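Local coordinates for acetoacetate decarboxylase (Sphingomonas wittichii, PDB 5UPB), which belongs to the acetoacetate decarboxylase family and probably works as a lyase, although its exact reaction may differ from that of the true decarboxylases, at residues S14-A19 / L111-L116; N75-V80 / V105-S110. All blocks are in the same frame, centred on the assembly; numbering follows the deposited sequence.

Contact 1: S14-A19 / L111-L116; sequences SLVDDA and LIRGWL
The amide of Leu-116 is hydrogen-bonded to the carbonyl of Ile-112 (N to O 2.9 Å), a helical i to i+4 bond that sets these two side chains one turn apart on the side of the helix met by Leu-15 and Val-16. The side chains that meet between 14-19 and 111-116 do so through carbon atoms. Leu-15 presents one methyl, CD1, to the CG1 of Ile-112 at 3.6 Å, and the two side chains cross at about a right angle. With CD1 anti to CA (chi2 -177°), this branch points on to the isoleucine. Val-16 divides its two methyls along the helix. Its CG2 meets the CG2 of Ile-112 at 4.0 Å and also approaches the backbone of the next residue, 3.8 Å from Arg-113 N, whereas its CG1 makes a looser contact with Leu-116 CD1 at 4.4 Å. In this beta-rich fold, helix 108-116 links strand 95-105 to strand 121-123, and the N-terminal loop before strand 21-34 lies along it here. Arg-113 gives the contact no more than the root of its chain: CB touches Val-16 CG2 at 4.0 Å, after which the chain bends at chi3 (58°) and carries the guanidinium group away from the loop. The loop is tied down by its own polar bonds, Val-16 N to Thr-4 OG1 and a backbone pairing of Leu-15 with His-5. From a second subunit, Arg-153 packs on Leu-15, Trp-115 on Ile-112, and Trp-186 on Leu-116.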
ATOM      1  N   SER A  14       3.015   1.532  22.299  1.00 37.18           N
ATOM      2  CA  SER A  14       3.498   0.169  22.117  1.00 41.86           C
ATOM      3  C   SER A  14       2.710  -0.502  21.005  1.00 35.42           C
ATOM      4  O   SER A  14       1.488  -0.377  20.931  1.00 42.95           O
ATOM      5  CB  SER A  14       3.361  -0.657  23.409  1.00 40.02           C
ATOM      6  OG  SER A  14       4.312  -0.301  24.398  1.00 47.49           O
ATOM      7  N   LEU A  15       3.408  -1.237  20.136  1.00 39.61           N
ATOM      8  CA  LEU A  15       2.711  -2.012  19.109  1.00 40.12           C
ATOM      9  C   LEU A  15       1.778  -3.030  19.724  1.00 47.52           C
ATOM     10  O   LEU A  15       0.692  -3.289  19.200  1.00 42.15           O
ATOM     11  CB  LEU A  15       3.694  -2.758  18.223  1.00 40.35           C
ATOM     12  CG  LEU A  15       4.247  -2.163  16.963  1.00 39.92           C
ATOM     13  CD1 LEU A  15       5.139  -3.245  16.316  1.00 43.96           C
ATOM     14  CD2 LEU A  15       3.182  -1.686  16.015  1.00 32.20           C
ATOM     15  N   VAL A  16       2.229  -3.673  20.795  1.00 38.89           N
ATOM     16  CA  VAL A  16       1.557  -4.816  21.388  1.00 46.44           C
ATOM     17  C   VAL A  16       1.574  -4.613  22.896  1.00 50.21           C
ATOM     18  O   VAL A  16       2.541  -4.068  23.439  1.00 45.39           O
ATOM     19  CB  VAL A  16       2.267  -6.135  20.987  1.00 44.68           C
ATOM     20  CG1 VAL A  16       1.603  -7.306  21.655  1.00 46.86           C
ATOM     21  CG2 VAL A  16       2.265  -6.310  19.463  1.00 37.86           C
ATOM     22  N   ASP A  17       0.504  -5.032  23.566  1.00 48.35           N
ATOM     23  CA  ASP A  17       0.442  -5.096  25.027  1.00 53.34           C
ATOM     24  C   ASP A  17       0.249  -6.552  25.439  1.00 50.71           C
ATOM     25  O   ASP A  17       0.004  -7.422  24.602  1.00 58.08           O
ATOM     26  CB  ASP A  17      -0.690  -4.208  25.571  1.00 67.57           C
ATOM     27  CG  ASP A  17      -1.955  -4.308  24.740  1.00 71.74           C
ATOM     28  OD1 ASP A  17      -2.020  -5.230  23.909  1.00 74.28           O
ATOM     29  OD2 ASP A  17      -2.866  -3.464  24.882  1.00 67.25           O
ATOM     30  N   ASP A  18       0.398  -6.851  26.728  1.00 51.06           N
ATOM     31  CA  ASP A  18       0.178  -8.223  27.183  1.00 67.71           C
ATOM     32  C   ASP A  18      -1.244  -8.443  27.696  1.00 55.57           C
ATOM     33  O   ASP A  18      -1.488  -9.340  28.513  1.00 74.86           O
ATOM     34  CB  ASP A  18       1.212  -8.619  28.242  1.00 74.27           C
ATOM     35  CG  ASP A  18       1.289  -7.647  29.383  1.00101.18           C
ATOM     36  OD1 ASP A  18       0.954  -6.462  29.174  1.00113.21           O
ATOM     37  OD2 ASP A  18       1.696  -8.073  30.485  1.00109.99           O
ATOM     38  N   ALA A  19      -2.177  -7.629  27.242  1.00 61.73           N
ATOM     39  CA  ALA A  19      -3.579  -7.874  27.508  1.00 53.21           C
ATOM     40  C   ALA A  19      -4.061  -9.092  26.726  1.00 55.35           C
ATOM     41  O   ALA A  19      -3.449  -9.534  25.756  1.00 46.84           O
ATOM     42  CB  ALA A  19      -4.407  -6.645  27.139  1.00 52.39           C
ATOM     43  N   LEU A 111       2.156  -8.887  13.010  1.00 24.95           N
ATOM     44  CA  LEU A 111       3.436  -9.548  12.816  1.00 23.58           C
ATOM     45  C   LEU A 111       4.175  -9.715  14.138  1.00 25.07           C
ATOM     46  O   LEU A 111       4.673 -10.808  14.469  1.00 27.68           O
ATOM     47  CB  LEU A 111       4.265  -8.763  11.803  1.00 25.94           C
ATOM     48  CG  LEU A 111       5.633  -9.367  11.491  1.00 28.82           C
ATOM     49  CD1 LEU A 111       6.013  -8.932  10.090  1.00 30.07           C
ATOM     50  CD2 LEU A 111       6.644  -8.932  12.509  1.00 28.16           C
ATOM     51  N   ILE A 112       4.279  -8.637  14.899  1.00 25.17           N
ATOM     52  CA  ILE A 112       5.085  -8.682  16.102  1.00 29.22           C
ATOM     53  C   ILE A 112       4.420  -9.526  17.187  1.00 29.23           C
ATOM     54  O   ILE A 112       5.085 -10.333  17.850  1.00 30.67           O
ATOM     55  CB  ILE A 112       5.372  -7.248  16.570  1.00 31.06           C
ATOM     56  CG1 ILE A 112       6.393  -6.570  15.591  1.00 33.95           C
ATOM     57  CG2 ILE A 112       5.860  -7.253  18.014  1.00 36.94           C
ATOM     58  CD1 ILE A 112       7.786  -7.163  15.660  1.00 32.42           C
ATOM     59  N   ARG A 113       3.124  -9.354  17.407  1.00 28.60           N
ATOM     60  CA  ARG A 113       2.442 -10.240  18.351  1.00 28.46           C
ATOM     61  C   ARG A 113       2.679 -11.693  17.971  1.00 36.45           C
ATOM     62  O   ARG A 113       2.995 -12.528  18.824  1.00 34.42           O
ATOM     63  CB  ARG A 113       0.947  -9.897  18.377  1.00 31.53           C
ATOM     64  CG  ARG A 113       0.026 -10.628  19.403  1.00 57.97           C
ATOM     65  CD  ARG A 113      -1.473 -10.269  19.103  1.00124.75           C
ATOM     66  NE  ARG A 113      -1.798 -10.664  17.719  1.00118.82           N
ATOM     67  CZ  ARG A 113      -2.707 -10.136  16.883  1.00 68.86           C
ATOM     68  NH1 ARG A 113      -3.518  -9.088  17.181  1.00 34.25           N
ATOM     69  NH2 ARG A 113      -2.794 -10.705  15.685  1.00 39.97           N
ATOM     70  N   GLY A 114       2.584 -11.995  16.677  1.00 29.65           N
ATOM     71  CA  GLY A 114       2.894 -13.331  16.200  1.00 34.64           C
ATOM     72  C   GLY A 114       4.295 -13.782  16.560  1.00 33.64           C
ATOM     73  O   GLY A 114       4.490 -14.873  17.122  1.00 30.51           O
ATOM     74  N   TRP A 115       5.299 -12.958  16.240  1.00 33.54           N
ATOM     75  CA  TRP A 115       6.674 -13.370  16.505  1.00 34.25           C
ATOM     76  C   TRP A 115       6.877 -13.638  17.990  1.00 33.40           C
ATOM     77  O   TRP A 115       7.589 -14.577  18.370  1.00 28.10           O
ATOM     78  CB  TRP A 115       7.681 -12.307  16.021  1.00 33.22           C
ATOM     79  CG  TRP A 115       8.066 -12.314  14.562  1.00 29.70           C
ATOM     80  CD1 TRP A 115       7.229 -12.310  13.481  1.00 34.53           C
ATOM     81  CD2 TRP A 115       9.407 -12.283  14.024  1.00 35.22           C
ATOM     82  NE1 TRP A 115       7.962 -12.297  12.303  1.00 30.76           N
ATOM     83  CE2 TRP A 115       9.294 -12.270  12.609  1.00 32.43           C
ATOM     84  CE3 TRP A 115      10.681 -12.268  14.599  1.00 35.46           C
ATOM     85  CZ2 TRP A 115      10.407 -12.257  11.759  1.00 36.04           C
ATOM     86  CZ3 TRP A 115      11.785 -12.251  13.756  1.00 35.13           C
ATOM     87  CH2 TRP A 115      11.634 -12.249  12.346  1.00 30.83           C
ATOM     88  N   LEU A 116       6.281 -12.794  18.846  1.00 29.64           N
ATOM     89  CA  LEU A 116       6.458 -12.957  20.285  1.00 30.05           C
ATOM     90  C   LEU A 116       5.908 -14.279  20.771  1.00 34.05           C
ATOM     91  O   LEU A 116       6.368 -14.816  21.787  1.00 37.24           O
ATOM     92  CB  LEU A 116       5.782 -11.825  21.039  1.00 32.38           C
ATOM     93  CG  LEU A 116       6.457 -10.464  20.800  1.00 34.88           C
ATOM     94  CD1 LEU A 116       5.539  -9.305  21.283  1.00 37.91           C
ATOM     95  CD2 LEU A 116       7.789 -10.412  21.545  1.00 39.36           C
TER

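Contact 2: N75-V80 / V105-S110; sequences NPAGAV and VDKEWS
This is a polar contact between segment 75-80, which holds a short 3-10 turn and leads into strand 80-92, and the start of helix 108-116, with Lys-107 at the N-cap position and Trp-109 in the first turn. The ammonium of Lys-107 bridges two backbone carbonyls: NZ lies 2.8 Å from Ala-77 O, in that carbonyl's plane and on a lone pair, and 2.8 Å from Val-80 O, tilted 30° from the plane. Bends at chi2 (-68°) and chi4 (57°) fold the chain so that NZ reaches both oxygens. With the amine gone, as in an alanine here, Ala-77 O and Val-80 O would probably both lose the donor they share, leaving the indole as the main link between turn and helix. Trp-109 supplies the second half of the contact. Gly-78 O sits over one face of the indole, toward its rim and 3.1 Å from CZ2, while Lys-107 CB lies against the opposite face, also toward the rim; Ala-77 O approaches the ring edge in plane, 3.4 Å from CZ2. The indole NE1 is hydrogen-bonded to His-154 NE2 of a second subunit. Strands 80-92 and 95-105 pair as a beta hairpin, whose entry and exit the lysine and tryptophan join.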
ATOM      1  N   ASN A  75      -9.235   4.233  16.134  1.00 32.05           N
ATOM      2  CA  ASN A  75      -8.090   3.628  15.459  1.00 26.09           C
ATOM      3  C   ASN A  75      -8.545   2.385  14.719  1.00 29.19           C
ATOM      4  O   ASN A  75      -8.142   1.265  15.039  1.00 25.07           O
ATOM      5  CB  ASN A  75      -6.985   3.308  16.446  1.00 27.00           C
ATOM      6  CG  ASN A  75      -5.669   2.982  15.727  1.00 27.44           C
ATOM      7  OD1 ASN A  75      -5.612   3.065  14.511  1.00 28.76           O
ATOM      8  ND2 ASN A  75      -4.700   2.477  16.454  1.00 28.12           N
ATOM      9  N   PRO A  76      -9.330   2.564  13.670  1.00 24.86           N
ATOM     10  CA  PRO A  76      -9.854   1.406  12.938  1.00 28.92           C
ATOM     11  C   PRO A  76      -8.800   0.545  12.286  1.00 28.10           C
ATOM     12  O   PRO A  76      -8.954  -0.690  12.250  1.00 27.08           O
ATOM     13  CB  PRO A  76     -10.812   2.048  11.909  1.00 24.34           C
ATOM     14  CG  PRO A  76     -10.439   3.499  11.863  1.00 26.31           C
ATOM     15  CD  PRO A  76      -9.912   3.837  13.209  1.00 27.68           C
ATOM     16  N   ALA A  77      -7.747   1.144  11.727  1.00 28.16           N
ATOM     17  CA  ALA A  77      -6.721   0.339  11.097  1.00 23.76           C
ATOM     18  C   ALA A  77      -5.935  -0.495  12.099  1.00 24.62           C
ATOM     19  O   ALA A  77      -5.304  -1.487  11.710  1.00 27.16           O
ATOM     20  CB  ALA A  77      -5.753   1.223  10.290  1.00 27.46           C
ATOM     21  N   GLY A  78      -5.972  -0.143  13.371  1.00 23.75           N
ATOM     22  CA  GLY A  78      -5.375  -0.979  14.380  1.00 23.70           C
ATOM     23  C   GLY A  78      -6.210  -2.126  14.850  1.00 25.40           C
ATOM     24  O   GLY A  78      -5.764  -2.895  15.703  1.00 26.86           O
ATOM     25  N   ALA A  79      -7.371  -2.326  14.242  1.00 25.75           N
ATOM     26  CA  ALA A  79      -8.335  -3.322  14.714  1.00 27.08           C
ATOM     27  C   ALA A  79      -8.627  -4.412  13.701  1.00 24.35           C
ATOM     28  O   ALA A  79      -9.376  -5.374  14.032  1.00 28.18           O
ATOM     29  CB  ALA A  79      -9.644  -2.623  15.078  1.00 32.51           C
ATOM     30  N   VAL A  80      -8.059  -4.319  12.491  1.00 26.57           N
ATOM     31  CA  VAL A  80      -8.319  -5.284  11.427  1.00 22.51           C
ATOM     32  C   VAL A  80      -7.030  -5.603  10.727  1.00 27.33           C
ATOM     33  O   VAL A  80      -6.141  -4.749  10.599  1.00 27.09           O
ATOM     34  CB  VAL A  80      -9.357  -4.785  10.392  1.00 23.62           C
ATOM     35  CG1 VAL A  80     -10.747  -4.694  11.037  1.00 29.65           C
ATOM     36  CG2 VAL A  80      -8.968  -3.421   9.824  1.00 27.99           C
ATOM     37  N   VAL A 105       1.082 -11.301   6.799  1.00 26.95           N
ATOM     38  CA  VAL A 105       0.039 -10.481   7.397  1.00 21.13           C
ATOM     39  C   VAL A 105       0.256  -9.067   6.879  1.00 29.40           C
ATOM     40  O   VAL A 105       1.349  -8.714   6.412  1.00 27.76           O
ATOM     41  CB  VAL A 105       0.074 -10.577   8.958  1.00 24.97           C
ATOM     42  CG1 VAL A 105       1.348  -9.944   9.546  1.00 26.14           C
ATOM     43  CG2 VAL A 105      -1.138  -9.940   9.588  1.00 36.55           C
ATOM     44  N   ASP A 106      -0.779  -8.230   6.958  1.00 26.13           N
ATOM     45  CA  ASP A 106      -0.618  -6.878   6.408  1.00 28.49           C
ATOM     46  C   ASP A 106      -0.638  -5.777   7.461  1.00 25.46           C
ATOM     47  O   ASP A 106      -0.812  -4.613   7.107  1.00 29.14           O
ATOM     48  CB  ASP A 106      -1.643  -6.578   5.309  1.00 26.42           C
ATOM     49  CG  ASP A 106      -3.086  -6.666   5.778  1.00 26.76           C
ATOM     50  OD1 ASP A 106      -3.309  -6.783   6.980  1.00 27.76           O
ATOM     51  OD2 ASP A 106      -3.991  -6.532   4.924  1.00 30.68           O
ATOM     52  N   LYS A 107      -0.437  -6.114   8.731  1.00 25.66           N
ATOM     53  CA  LYS A 107      -0.307  -5.129   9.794  1.00 26.73           C
ATOM     54  C   LYS A 107       0.842  -5.585  10.686  1.00 29.35           C
ATOM     55  O   LYS A 107       0.876  -6.731  11.130  1.00 27.30           O
ATOM     56  CB  LYS A 107      -1.618  -5.003  10.609  1.00 23.74           C
ATOM     57  CG  LYS A 107      -2.795  -4.430   9.841  1.00 28.16           C
ATOM     58  CD  LYS A 107      -2.577  -2.970   9.513  1.00 23.66           C
ATOM     59  CE  LYS A 107      -3.599  -2.407   8.535  1.00 23.96           C
ATOM     60  NZ  LYS A 107      -4.983  -2.626   9.129  1.00 25.48           N
ATOM     61  N   GLU A 108       1.793  -4.700  10.953  1.00 27.93           N
ATOM     62  CA  GLU A 108       2.977  -5.152  11.673  1.00 23.09           C
ATOM     63  C   GLU A 108       2.703  -5.411  13.144  1.00 23.01           C
ATOM     64  O   GLU A 108       3.466  -6.167  13.764  1.00 26.57           O
ATOM     65  CB  GLU A 108       4.159  -4.150  11.472  1.00 27.63           C
ATOM     66  CG  GLU A 108       4.337  -3.079  12.518  1.00 27.07           C
ATOM     67  CD  GLU A 108       3.265  -1.974  12.465  1.00 31.59           C
ATOM     68  OE1 GLU A 108       2.064  -2.269  12.634  1.00 26.40           O
ATOM     69  OE2 GLU A 108       3.611  -0.781  12.252  1.00 28.07           O
ATOM     70  N   TRP A 109       1.647  -4.826  13.726  1.00 27.05           N
ATOM     71  CA  TRP A 109       1.300  -5.194  15.099  1.00 32.70           C
ATOM     72  C   TRP A 109       0.886  -6.646  15.190  1.00 32.29           C
ATOM     73  O   TRP A 109       1.152  -7.303  16.198  1.00 27.03           O
ATOM     74  CB  TRP A 109       0.198  -4.306  15.682  1.00 34.85           C
ATOM     75  CG  TRP A 109      -0.936  -3.942  14.779  1.00 26.35           C
ATOM     76  CD1 TRP A 109      -1.027  -2.842  13.993  1.00 29.09           C
ATOM     77  CD2 TRP A 109      -2.176  -4.641  14.631  1.00 23.06           C
ATOM     78  NE1 TRP A 109      -2.229  -2.816  13.333  1.00 26.66           N
ATOM     79  CE2 TRP A 109      -2.963  -3.903  13.712  1.00 25.19           C
ATOM     80  CE3 TRP A 109      -2.706  -5.803  15.200  1.00 26.70           C
ATOM     81  CZ2 TRP A 109      -4.244  -4.291  13.331  1.00 23.81           C
ATOM     82  CZ3 TRP A 109      -3.993  -6.212  14.793  1.00 27.27           C
ATOM     83  CH2 TRP A 109      -4.738  -5.442  13.861  1.00 29.26           C
ATOM     84  N   SER A 110       0.299  -7.179  14.134  1.00 27.06           N
ATOM     85  CA  SER A 110      -0.008  -8.596  14.111  1.00 30.44           C
ATOM     86  C   SER A 110       1.238  -9.420  13.824  1.00 25.76           C
ATOM     87  O   SER A 110       1.426 -10.493  14.422  1.00 29.93           O
ATOM     88  CB  SER A 110      -1.109  -8.865  13.075  1.00 31.81           C
ATOM     89  OG  SER A 110      -1.378 -10.251  13.034  1.00 28.78           O
TER

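How the contacts relate
Both contacts draw on helix 108-116, contact 2 at its start and contact 1 further along, and their centres lie 11 Å apart on the same side of the chain's centre. Contact 1 is the more buried and relies on aliphatic packing; contact 2, partly buried, uses a charged amine and an indole against backbone carbonyls. They also meet directly: Leu-15 CD2 packs against Glu-108 CD at 3.6 Å, and Val-16 CG2 comes within 3.6 Å of Trp-109 O, so the N-terminal loop spans the helical residues of both. Each borders the second subunit, while 75-80 also packs against a third.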